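Local structure of putative transcriptional regulator, sugar-binding family (Arthrobacter aurescens, 3NZE) at residues A[148-158]-A[219-230]; A[4-15]-A[255-263]. The protein probably binds a sugar effector and DNA as a transcriptional regulator of the SorC family, this construct being its putative sugar-binding domain. One frame throughout, in Å; residues are numbered along the deposited sequence. Where two conformers were deposited one is given.

Contact 1. Residues A[148-158]-A[219-230]; sequences QARMSIAIFGV and QLRQVRRRICVV
Ile153 to Phe156 pair in parallel with Arg225 to Cys228, the two strand axes 4.7 Å apart at their closest and only 9° from alignment. Four backbone bonds join them: Ala154 N gives to Arg225 O, Ile227 N to Ala154 O, Phe156 N to Ile227 O and Val229 N to Phe156 O. Past Gly157 the strands part; Val158 N lies 4.1 Å from Val229 O, and a water bonded to both fills in for the direct link.

On one face of the sheet the Phe156 ring is the main feature. Its CG sits between the backbone N and the carbonyl carbon (chi1 52°), which swings the ring across to the neighbouring strand. There CE1 meets Cys228 CB at 3.6 Å, Arg226 CB comes up to the ring edge, and Ile227 O lies over one face, offset toward the rim. Cys228 SG makes an oblique sulfur-aromatic contact with the ring and touches Val158 CG2 at 3.4 Å. Ala154 on the same face packs its methyl against Leu220 CD2. Arg226 turns its guanidinium away, Arg226 NH2 bonding Val223 O in plane at 2.8 Å while NE and NH1 go to Leu247 O and Gly246 O.

Before the strands, selenomethionine Met151 crosses Val223 at about a right angle, CG pressed to 3.5 Å from Val223 CG2, and its CE reaches Gln219 NE2. A water joins that NE2 to Gln148 OE1, while Gln148 NE2 is held by Gln87 O.

On the other face Ile155 and Ile227 lean on Ile50 of helix 35-50, and Arg225 turns to a salt bridge with Asp250. Strand 59-62 flanks 153-160, and 250-254 flanks 225-230, placing this pair well inside the domain's mainly parallel sheet, consistent with a Rossmann-like fold for this family.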
loop_
_atom_site.group_PDB
_atom_site.type_symbol
_atom_site.label_atom_id
_atom_site.label_comp_id
_atom_site.label_asym_id
_atom_site.label_seq_id
_atom_site.Cartn_x
_atom_site.Cartn_y
_atom_site.Cartn_z
ATOM N N GLN A 148 -9.042 -7.247 10.284
ATOM C CA GLN A 148 -8.491 -6.035 9.698
ATOM C C GLN A 148 -8.748 -4.846 10.613
ATOM O O GLN A 148 -7.884 -3.989 10.766
ATOM C CB GLN A 148 -9.098 -5.772 8.320
ATOM C CG GLN A 148 -8.609 -6.729 7.234
ATOM C CD GLN A 148 -9.360 -6.553 5.927
ATOM O OE1 GLN A 148 -10.274 -5.746 5.838
ATOM N NE2 GLN A 148 -8.978 -7.325 4.902
ATOM N N ALA A 149 -9.933 -4.803 11.216
ATOM C CA ALA A 149 -10.338 -3.668 12.046
ATOM C C ALA A 149 -9.468 -3.547 13.294
ATOM O O ALA A 149 -9.343 -2.465 13.877
ATOM C CB ALA A 149 -11.823 -3.784 12.426
ATOM N N ARG A 150 -8.861 -4.659 13.693
ATOM C CA ARG A 150 -8.019 -4.696 14.883
ATOM C C ARG A 150 -6.529 -4.528 14.585
ATOM O O ARG A 150 -5.704 -4.692 15.479
ATOM C CB ARG A 150 -8.212 -6.016 15.633
ATOM C CG ARG A 150 -9.604 -6.245 16.216
ATOM C CD ARG A 150 -9.797 -7.733 16.569
ATOM N NE ARG A 150 -8.794 -8.184 17.529
ATOM C CZ ARG A 150 -8.436 -9.451 17.718
ATOM N NH1 ARG A 150 -8.994 -10.420 17.009
ATOM N NH2 ARG A 150 -7.503 -9.748 18.618
HETATM N N MSE A 151 -6.160 -4.228 13.341
HETATM C CA MSE A 151 -4.730 -4.202 13.021
HETATM C C MSE A 151 -3.928 -3.158 13.815
HETATM O O MSE A 151 -4.410 -2.058 14.088
HETATM C CB MSE A 151 -4.475 -4.033 11.524
HETATM C CG MSE A 151 -4.847 -2.688 10.976
HETATM SE SE MSE A 151 -4.503 -2.662 9.056
HETATM C CE MSE A 151 -6.292 -2.143 8.477
ATOM N N SER A 152 -2.708 -3.539 14.169
ATOM C CA SER A 152 -1.800 -2.679 14.932
ATOM C C SER A 152 -0.990 -1.810 13.975
ATOM O O SER A 152 -0.735 -0.628 14.247
ATOM C CB SER A 152 -0.835 -3.530 15.768
ATOM O OG SER A 152 -1.436 -4.726 16.245
ATOM N N ILE A 153 -0.564 -2.415 12.872
ATOM C CA ILE A 153 0.170 -1.692 11.836
ATOM C C ILE A 153 -0.354 -2.061 10.450
ATOM O O ILE A 153 -0.952 -3.130 10.251
ATOM C CB ILE A 153 1.721 -1.895 11.912
ATOM C CG1 ILE A 153 2.146 -3.256 11.365
ATOM C CG2 ILE A 153 2.241 -1.674 13.340
ATOM C CD1 ILE A 153 3.668 -3.469 11.395
ATOM N N ALA A 154 -0.183 -1.147 9.498
ATOM C CA ALA A 154 -0.603 -1.382 8.113
ATOM C C ALA A 154 0.598 -1.112 7.233
ATOM O O ALA A 154 1.328 -0.162 7.472
ATOM C CB ALA A 154 -1.747 -0.451 7.724
ATOM N N ILE A 155 0.813 -1.948 6.222
ATOM C CA ILE A 155 1.939 -1.752 5.315
ATOM C C ILE A 155 1.417 -1.773 3.905
ATOM O O ILE A 155 0.705 -2.703 3.528
ATOM C CB ILE A 155 2.989 -2.873 5.453
ATOM C CG1 ILE A 155 3.346 -3.096 6.924
ATOM C CG2 ILE A 155 4.240 -2.529 4.638
ATOM C CD1 ILE A 155 4.206 -4.335 7.183
ATOM N N PHE A 156 1.775 -0.767 3.116
ATOM C CA PHE A 156 1.188 -0.622 1.787
ATOM C C PHE A 156 2.021 0.214 0.836
ATOM O O PHE A 156 2.777 1.094 1.253
ATOM C CB PHE A 156 -0.218 -0.016 1.866
ATOM C CG PHE A 156 -0.296 1.268 2.668
ATOM C CD1 PHE A 156 -0.057 2.501 2.070
ATOM C CD2 PHE A 156 -0.623 1.228 4.010
ATOM C CE1 PHE A 156 -0.146 3.683 2.808
ATOM C CE2 PHE A 156 -0.720 2.407 4.760
ATOM C CZ PHE A 156 -0.482 3.633 4.152
ATOM N N GLY A 157 1.842 -0.052 -0.455
ATOM C CA GLY A 157 2.337 0.829 -1.493
ATOM C C GLY A 157 1.224 1.766 -1.947
ATOM O O GLY A 157 0.166 1.852 -1.321
ATOM N N VAL A 158 1.463 2.479 -3.041
ATOM C CA VAL A 158 0.493 3.450 -3.539
ATOM C C VAL A 158 0.328 3.287 -5.043
ATOM O O VAL A 158 1.318 3.267 -5.782
ATOM C CB VAL A 158 0.955 4.897 -3.252
ATOM C CG1 VAL A 158 -0.079 5.909 -3.751
ATOM C CG2 VAL A 158 1.188 5.096 -1.760
ATOM N N GLN A 219 -10.665 3.967 8.473
ATOM C CA GLN A 219 -10.100 2.877 9.258
ATOM C C GLN A 219 -8.574 2.916 9.295
ATOM O O GLN A 219 -7.973 2.743 10.354
ATOM C CB GLN A 219 -10.591 1.526 8.737
ATOM C CG GLN A 219 -10.086 0.359 9.565
ATOM C CD GLN A 219 -10.676 -0.966 9.114
ATOM O OE1 GLN A 219 -11.854 -1.247 9.350
ATOM N NE2 GLN A 219 -9.859 -1.784 8.464
ATOM N N LEU A 220 -7.937 3.140 8.144
ATOM C CA LEU A 220 -6.484 3.253 8.110
ATOM C C LEU A 220 -5.978 4.338 9.040
ATOM O O LEU A 220 -4.984 4.159 9.742
ATOM C CB LEU A 220 -5.988 3.571 6.703
ATOM C CG LEU A 220 -5.832 2.425 5.724
ATOM C CD1 LEU A 220 -5.099 2.946 4.503
ATOM C CD2 LEU A 220 -5.070 1.270 6.365
ATOM N N ARG A 221 -6.650 5.482 9.038
ATOM C CA ARG A 221 -6.166 6.598 9.831
ATOM C C ARG A 221 -6.197 6.316 11.333
ATOM O O ARG A 221 -5.593 7.048 12.103
ATOM C CB ARG A 221 -6.930 7.886 9.492
ATOM C CG ARG A 221 -6.500 8.529 8.172
ATOM C CD ARG A 221 -7.143 9.912 7.977
ATOM N NE ARG A 221 -8.567 9.827 7.671
ATOM C CZ ARG A 221 -9.078 9.810 6.442
ATOM N NH1 ARG A 221 -8.287 9.883 5.379
ATOM N NH2 ARG A 221 -10.393 9.722 6.275
ATOM N N GLN A 222 -6.895 5.258 11.744
ATOM C CA GLN A 222 -6.955 4.921 13.167
ATOM C C GLN A 222 -5.917 3.870 13.544
ATOM O O GLN A 222 -5.767 3.534 14.722
ATOM C CB GLN A 222 -8.351 4.421 13.571
ATOM C CG GLN A 222 -9.520 5.132 12.896
ATOM C CD GLN A 222 -9.454 6.642 13.031
ATOM O OE1 GLN A 222 -9.049 7.169 14.069
ATOM N NE2 GLN A 222 -9.859 7.349 11.977
ATOM N N VAL A 223 -5.224 3.326 12.543
ATOM C CA VAL A 223 -4.210 2.321 12.803
ATOM C C VAL A 223 -2.971 3.036 13.345
ATOM O O VAL A 223 -2.638 4.144 12.911
ATOM C CB VAL A 223 -3.883 1.524 11.535
ATOM C CG1 VAL A 223 -2.728 0.545 11.787
ATOM C CG2 VAL A 223 -5.111 0.777 11.061
ATOM N N ARG A 224 -2.296 2.413 14.302
ATOM C CA ARG A 224 -1.208 3.094 15.005
ATOM C C ARG A 224 -0.025 3.518 14.127
ATOM O O ARG A 224 0.385 4.680 14.147
ATOM C CB ARG A 224 -0.711 2.265 16.179
ATOM C CG ARG A 224 0.015 3.130 17.184
ATOM C CD ARG A 224 0.635 2.317 18.282
ATOM N NE ARG A 224 1.890 1.732 17.847
ATOM C CZ ARG A 224 2.039 0.446 17.573
ATOM N NH1 ARG A 224 3.216 -0.021 17.184
ATOM N NH2 ARG A 224 1.005 -0.369 17.705
ATOM N N ARG A 225 0.532 2.576 13.381
ATOM C CA ARG A 225 1.594 2.875 12.435
ATOM C C ARG A 225 1.165 2.430 11.037
ATOM O O ARG A 225 0.680 1.311 10.849
ATOM C CB ARG A 225 2.904 2.172 12.829
ATOM C CG ARG A 225 3.478 2.571 14.205
ATOM C CD ARG A 225 3.950 4.029 14.253
ATOM N NE ARG A 225 5.250 4.260 13.616
ATOM C CZ ARG A 225 6.431 4.181 14.237
ATOM N NH1 ARG A 225 6.498 3.858 15.525
ATOM N NH2 ARG A 225 7.554 4.427 13.570
ATOM N N ARG A 226 1.359 3.314 10.062
ATOM C CA ARG A 226 1.029 3.027 8.673
ATOM C C ARG A 226 2.277 3.255 7.833
ATOM O O ARG A 226 2.741 4.387 7.681
ATOM C CB ARG A 226 -0.111 3.923 8.178
ATOM C CG ARG A 226 -1.476 3.551 8.744
ATOM C CD ARG A 226 -1.879 4.457 9.871
ATOM N NE ARG A 226 -1.974 5.852 9.440
ATOM C CZ ARG A 226 -2.213 6.862 10.262
ATOM N NH1 ARG A 226 -2.265 8.105 9.793
ATOM N NH2 ARG A 226 -2.393 6.633 11.554
ATOM N N ILE A 227 2.826 2.172 7.302
ATOM C CA ILE A 227 4.110 2.233 6.607
ATOM C C ILE A 227 3.829 2.227 5.122
ATOM O O ILE A 227 3.288 1.259 4.585
ATOM C CB ILE A 227 5.036 1.043 6.952
ATOM C CG1 ILE A 227 5.402 1.039 8.440
ATOM C CG2 ILE A 227 6.333 1.121 6.174
ATOM C CD1 ILE A 227 4.349 0.489 9.343
ATOM N N CYS A 228 4.191 3.328 4.477
ATOM C CA CYS A 228 3.895 3.560 3.074
ATOM C C CYS A 228 5.187 3.480 2.276
ATOM O O CYS A 228 6.164 4.174 2.585
ATOM C CB CYS A 228 3.262 4.949 2.932
ATOM S SG CYS A 228 2.865 5.401 1.238
ATOM N N VAL A 229 5.204 2.638 1.244
ATOM C CA VAL A 229 6.438 2.398 0.498
ATOM C C VAL A 229 6.210 2.756 -0.952
ATOM O O VAL A 229 5.308 2.224 -1.580
ATOM C CB VAL A 229 6.877 0.927 0.561
ATOM C CG1 VAL A 229 8.201 0.758 -0.174
ATOM C CG2 VAL A 229 6.980 0.450 2.019
ATOM N N VAL A 230 7.029 3.660 -1.475
ATOM C CA VAL A 230 6.853 4.156 -2.833
ATOM C C VAL A 230 8.150 4.151 -3.635
ATOM O O VAL A 230 9.189 4.553 -3.137
ATOM C CB VAL A 230 6.317 5.595 -2.781
ATOM C CG1 VAL A 230 6.471 6.276 -4.128
ATOM C CG2 VAL A 230 4.865 5.581 -2.337
HETATM O O HOH W 1 -11.608 -3.512 7.120
HETATM O O HOH W 2 -3.535 0.179 15.771
HETATM O O HOH W 3 4.121 1.862 -3.999
#

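Contact 2. Residues A[4-15]-A[255-263]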
loop_
_atom_site.group_PDB
_atom_site.type_symbol
_atom_site.label_atom_id
_atom_site.label_comp_id
_atom_site.label_asym_id
_atom_site.label_seq_id
_atom_site.Cartn_x
_atom_site.Cartn_y
_atom_site.Cartn_z
ATOM N N SER A 4 18.372 22.548 -2.514
ATOM C CA SER A 4 18.844 22.558 -3.899
ATOM C C SER A 4 18.728 21.160 -4.510
ATOM O O SER A 4 18.382 20.205 -3.809
ATOM C CB SER A 4 20.298 23.025 -3.946
ATOM O OG SER A 4 21.150 22.089 -3.307
ATOM N N PRO A 5 19.027 21.030 -5.814
ATOM C CA PRO A 5 19.000 19.718 -6.472
ATOM C C PRO A 5 20.181 18.853 -6.037
ATOM O O PRO A 5 20.319 17.715 -6.486
ATOM C CB PRO A 5 19.157 20.059 -7.956
ATOM C CG PRO A 5 19.040 21.537 -8.058
ATOM C CD PRO A 5 19.449 22.089 -6.741
ATOM N N PHE A 6 21.028 19.402 -5.176
ATOM C CA PHE A 6 22.173 18.668 -4.662
ATOM C C PHE A 6 21.926 18.206 -3.231
ATOM O O PHE A 6 22.823 17.668 -2.578
ATOM C CB PHE A 6 23.417 19.551 -4.708
ATOM C CG PHE A 6 23.678 20.146 -6.064
ATOM C CD1 PHE A 6 24.269 19.391 -7.063
ATOM C CD2 PHE A 6 23.322 21.450 -6.343
ATOM C CE1 PHE A 6 24.504 19.931 -8.312
ATOM C CE2 PHE A 6 23.547 21.990 -7.596
ATOM C CZ PHE A 6 24.142 21.228 -8.576
ATOM N N ASP A 7 20.713 18.427 -2.739
ATOM C CA ASP A 7 20.409 18.091 -1.355
ATOM C C ASP A 7 20.571 16.602 -1.085
ATOM O O ASP A 7 20.220 15.775 -1.922
ATOM C CB ASP A 7 19.002 18.546 -0.991
ATOM C CG ASP A 7 18.922 20.036 -0.780
ATOM O OD1 ASP A 7 19.989 20.686 -0.701
ATOM O OD2 ASP A 7 17.797 20.557 -0.690
ATOM N N THR A 8 21.107 16.284 0.089
ATOM C CA THR A 8 21.379 14.912 0.481
ATOM C C THR A 8 20.089 14.230 0.893
ATOM O O THR A 8 19.067 14.893 1.109
ATOM C CB THR A 8 22.317 14.867 1.695
ATOM O OG1 THR A 8 21.673 15.500 2.809
ATOM C CG2 THR A 8 23.628 15.586 1.394
ATOM N N GLY A 9 20.146 12.905 1.015
ATOM C CA GLY A 9 19.016 12.137 1.507
ATOM C C GLY A 9 18.456 12.707 2.808
ATOM O O GLY A 9 17.256 12.955 2.916
ATOM N N PRO A 10 19.326 12.909 3.811
ATOM C CA PRO A 10 18.902 13.453 5.104
ATOM C C PRO A 10 18.258 14.830 4.991
ATOM O O PRO A 10 17.351 15.135 5.765
ATOM C CB PRO A 10 20.211 13.532 5.893
ATOM C CG PRO A 10 21.053 12.443 5.308
ATOM C CD PRO A 10 20.723 12.443 3.842
ATOM N N GLU A 11 18.715 15.657 4.057
ATOM C CA GLU A 11 18.114 16.980 3.900
ATOM C C GLU A 11 16.720 16.848 3.287
ATOM O O GLU A 11 15.780 17.559 3.665
ATOM C CB GLU A 11 19.007 17.902 3.061
ATOM C CG GLU A 11 20.295 18.323 3.769
ATOM C CD GLU A 11 21.218 19.149 2.886
ATOM O OE1 GLU A 11 21.508 18.720 1.747
ATOM O OE2 GLU A 11 21.662 20.226 3.338
ATOM N N LEU A 12 16.581 15.919 2.348
ATOM C CA LEU A 12 15.273 15.635 1.765
ATOM C C LEU A 12 14.323 15.060 2.822
ATOM O O LEU A 12 13.129 15.362 2.812
ATOM C CB LEU A 12 15.398 14.686 0.563
ATOM C CG LEU A 12 16.108 15.311 -0.648
ATOM C CD1 LEU A 12 16.553 14.242 -1.645
ATOM C CD2 LEU A 12 15.208 16.332 -1.324
ATOM N N GLU A 13 14.852 14.235 3.725
ATOM C CA GLU A 13 14.028 13.669 4.790
ATOM C C GLU A 13 13.487 14.802 5.646
ATOM O O GLU A 13 12.303 14.831 5.982
ATOM C CB GLU A 13 14.820 12.679 5.642
ATOM C CG GLU A 13 15.144 11.406 4.879
ATOM C CD GLU A 13 16.138 10.502 5.580
ATOM O OE1 GLU A 13 16.685 10.895 6.636
ATOM O OE2 GLU A 13 16.376 9.386 5.068
ATOM N N SER A 14 14.360 15.742 5.987
ATOM C CA SER A 14 13.946 16.862 6.809
ATOM C C SER A 14 12.840 17.657 6.135
ATOM O O SER A 14 11.839 18.018 6.766
ATOM C CB SER A 14 15.130 17.782 7.099
ATOM O OG SER A 14 14.718 18.840 7.938
ATOM N N GLN A 15 13.016 17.933 4.845
ATOM C CA GLN A 15 12.024 18.707 4.117
ATOM C C GLN A 15 10.675 18.009 4.073
ATOM O O GLN A 15 9.644 18.636 4.289
ATOM C CB GLN A 15 12.533 19.063 2.715
ATOM C CG GLN A 15 13.759 19.971 2.770
ATOM C CD GLN A 15 14.530 20.039 1.466
ATOM O OE1 GLN A 15 13.951 20.016 0.382
ATOM N NE2 GLN A 15 15.852 20.138 1.569
ATOM N N GLU A 255 15.151 8.445 -3.812
ATOM C CA GLU A 255 15.665 9.805 -3.916
ATOM C C GLU A 255 14.957 10.631 -4.988
ATOM O O GLU A 255 14.574 11.769 -4.740
ATOM C CB GLU A 255 17.170 9.744 -4.191
ATOM C CG GLU A 255 17.862 11.081 -4.335
ATOM C CD GLU A 255 19.339 10.918 -4.656
ATOM O OE1 GLU A 255 19.867 9.795 -4.487
ATOM O OE2 GLU A 255 19.968 11.907 -5.083
ATOM N N ALA A 256 14.778 10.069 -6.182
ATOM C CA ALA A 256 14.138 10.830 -7.253
ATOM C C ALA A 256 12.700 11.214 -6.906
ATOM O O ALA A 256 12.283 12.353 -7.143
ATOM C CB ALA A 256 14.189 10.071 -8.568
ATOM N N SER A 257 11.948 10.266 -6.354
ATOM C CA SER A 257 10.586 10.542 -5.913
ATOM C C SER A 257 10.576 11.612 -4.826
ATOM O O SER A 257 9.693 12.456 -4.801
ATOM C CB SER A 257 9.899 9.272 -5.389
ATOM O OG SER A 257 9.735 8.307 -6.412
ATOM N N ALA A 258 11.559 11.583 -3.928
ATOM C CA ALA A 258 11.585 12.553 -2.830
ATOM C C ALA A 258 11.839 13.950 -3.369
ATOM O O ALA A 258 11.252 14.924 -2.896
ATOM C CB ALA A 258 12.630 12.175 -1.793
ATOM N N ARG A 259 12.705 14.043 -4.370
ATOM C CA ARG A 259 12.998 15.336 -4.985
ATOM C C ARG A 259 11.766 15.911 -5.672
ATOM O O ARG A 259 11.527 17.119 -5.633
ATOM C CB ARG A 259 14.171 15.213 -5.961
ATOM C CG ARG A 259 15.520 15.036 -5.261
ATOM C CD ARG A 259 16.689 15.082 -6.257
ATOM N NE ARG A 259 17.905 14.472 -5.720
ATOM C CZ ARG A 259 18.682 15.040 -4.798
ATOM N NH1 ARG A 259 18.367 16.229 -4.297
ATOM N NH2 ARG A 259 19.772 14.415 -4.366
ATOM N N ARG A 260 10.981 15.038 -6.293
ATOM C CA ARG A 260 9.740 15.449 -6.930
ATOM C C ARG A 260 8.772 15.916 -5.854
ATOM O O ARG A 260 8.043 16.890 -6.026
ATOM C CB ARG A 260 9.129 14.283 -7.709
ATOM C CG ARG A 260 8.929 14.566 -9.187
ATOM C CD ARG A 260 7.729 13.807 -9.720
ATOM N NE ARG A 260 7.377 14.210 -11.079
ATOM C CZ ARG A 260 6.253 13.854 -11.693
ATOM N NH1 ARG A 260 5.365 13.092 -11.066
ATOM N NH2 ARG A 260 6.014 14.264 -12.933
ATOM N N LEU A 261 8.777 15.210 -4.731
ATOM C CA LEU A 261 7.813 15.463 -3.672
ATOM C C LEU A 261 8.025 16.833 -3.033
ATOM O O LEU A 261 7.070 17.471 -2.597
ATOM C CB LEU A 261 7.870 14.343 -2.625
ATOM C CG LEU A 261 6.730 14.257 -1.613
ATOM C CD1 LEU A 261 5.380 14.049 -2.297
ATOM C CD2 LEU A 261 6.992 13.154 -0.598
ATOM N N VAL A 262 9.270 17.294 -2.988
ATOM C CA VAL A 262 9.555 18.604 -2.414
ATOM C C VAL A 262 9.475 19.678 -3.498
ATOM O O VAL A 262 9.940 20.802 -3.311
ATOM C CB VAL A 262 10.935 18.666 -1.708
ATOM C CG1 VAL A 262 10.964 17.763 -0.478
ATOM C CG2 VAL A 262 12.055 18.305 -2.672
ATOM N N SER A 263 8.882 19.318 -4.632
ATOM C CA SER A 263 8.698 20.249 -5.741
ATOM C C SER A 263 7.224 20.574 -5.945
ATOM O O SER A 263 6.807 21.717 -5.774
ATOM C CB SER A 263 9.285 19.678 -7.033
ATOM O OG SER A 263 10.503 20.322 -7.360
HETATM O O HOH W 4 16.429 18.233 -4.306
#
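Arg259 reaches from helix 255-261 to the turn ahead of helix 9-20, and its guanidinium lies between Leu12 CD1 over one face and Pro5 O over the opposite one. Pro5 O, 3.3 Å from Arg259 NH1, is badly angled for a bond; the acceptor is Asp7 O, which Arg259 NH2 meets at 2.8 Å and NH1 more weakly. An extended run from CG to NE carries the group that far, and chi4 of -74° turns its plane so that Glu255 OE2 falls at the edge. Arg259 NH2 makes a salt bridge with Glu255 OE2 at 2.6 Å, one helical turn back. A water, also in plane, links NH1 to Ser4 O.

Leu12 crosses the arginine chain at about a right angle, CD1 resting on CG as well as on NH1. Its other branch, CD2, meets Val262 CG2 at 4.0 Å, and its CB looks across at the Ala258 methyl. Gln15 lies athwart Val262, with CB and OE1 both 3.8 Å from CG1. The amide's other end turns back to its own segment: Gln15 NE2 bonds Asp7 OD2 at 3.0 Å, from the opposite carboxylate face to Ser4 N. Asp7 is thus held from both sides while its carbonyl serves Arg259. A leucine in place of Arg259 would probably leave Asp7 O without its guanidinium donors and Glu255 OE2 without its charged mate, freeing the N-terminal turn to shift.

The segment axes cross at 42°, 10.0 Å apart, with Leu12 also on Val26 and Val262 on Ile16. Chemically, an apolar centre passes at one end into a polar cluster round Arg259 that joins the domain's two termini: the arginine's charge is probably balanced within its own helix, while its remaining N-H groups grip backbone and water.

From the N terminus, the turn and helix 9-20 come first, and their partner arrives only at helix 255-261, so contact 2 closes a loop over nearly the whole modelled chain. Contact 1 falls within that loop: helix 139-149 and strand 153-160 leave, and some sixty residues later helix 217-221 and strand 225-230 return beside them. The loops therefore nest and do not cross. Contact 1 ties strands in the interior, whereas contact 2 joins two peripheral helices; the centres of the two contacts lie about 24 Å apart. Strand 250-254 bridges them, pairing with 225-230 on one side and with 23-27 on the other, then running directly into helix 255-261.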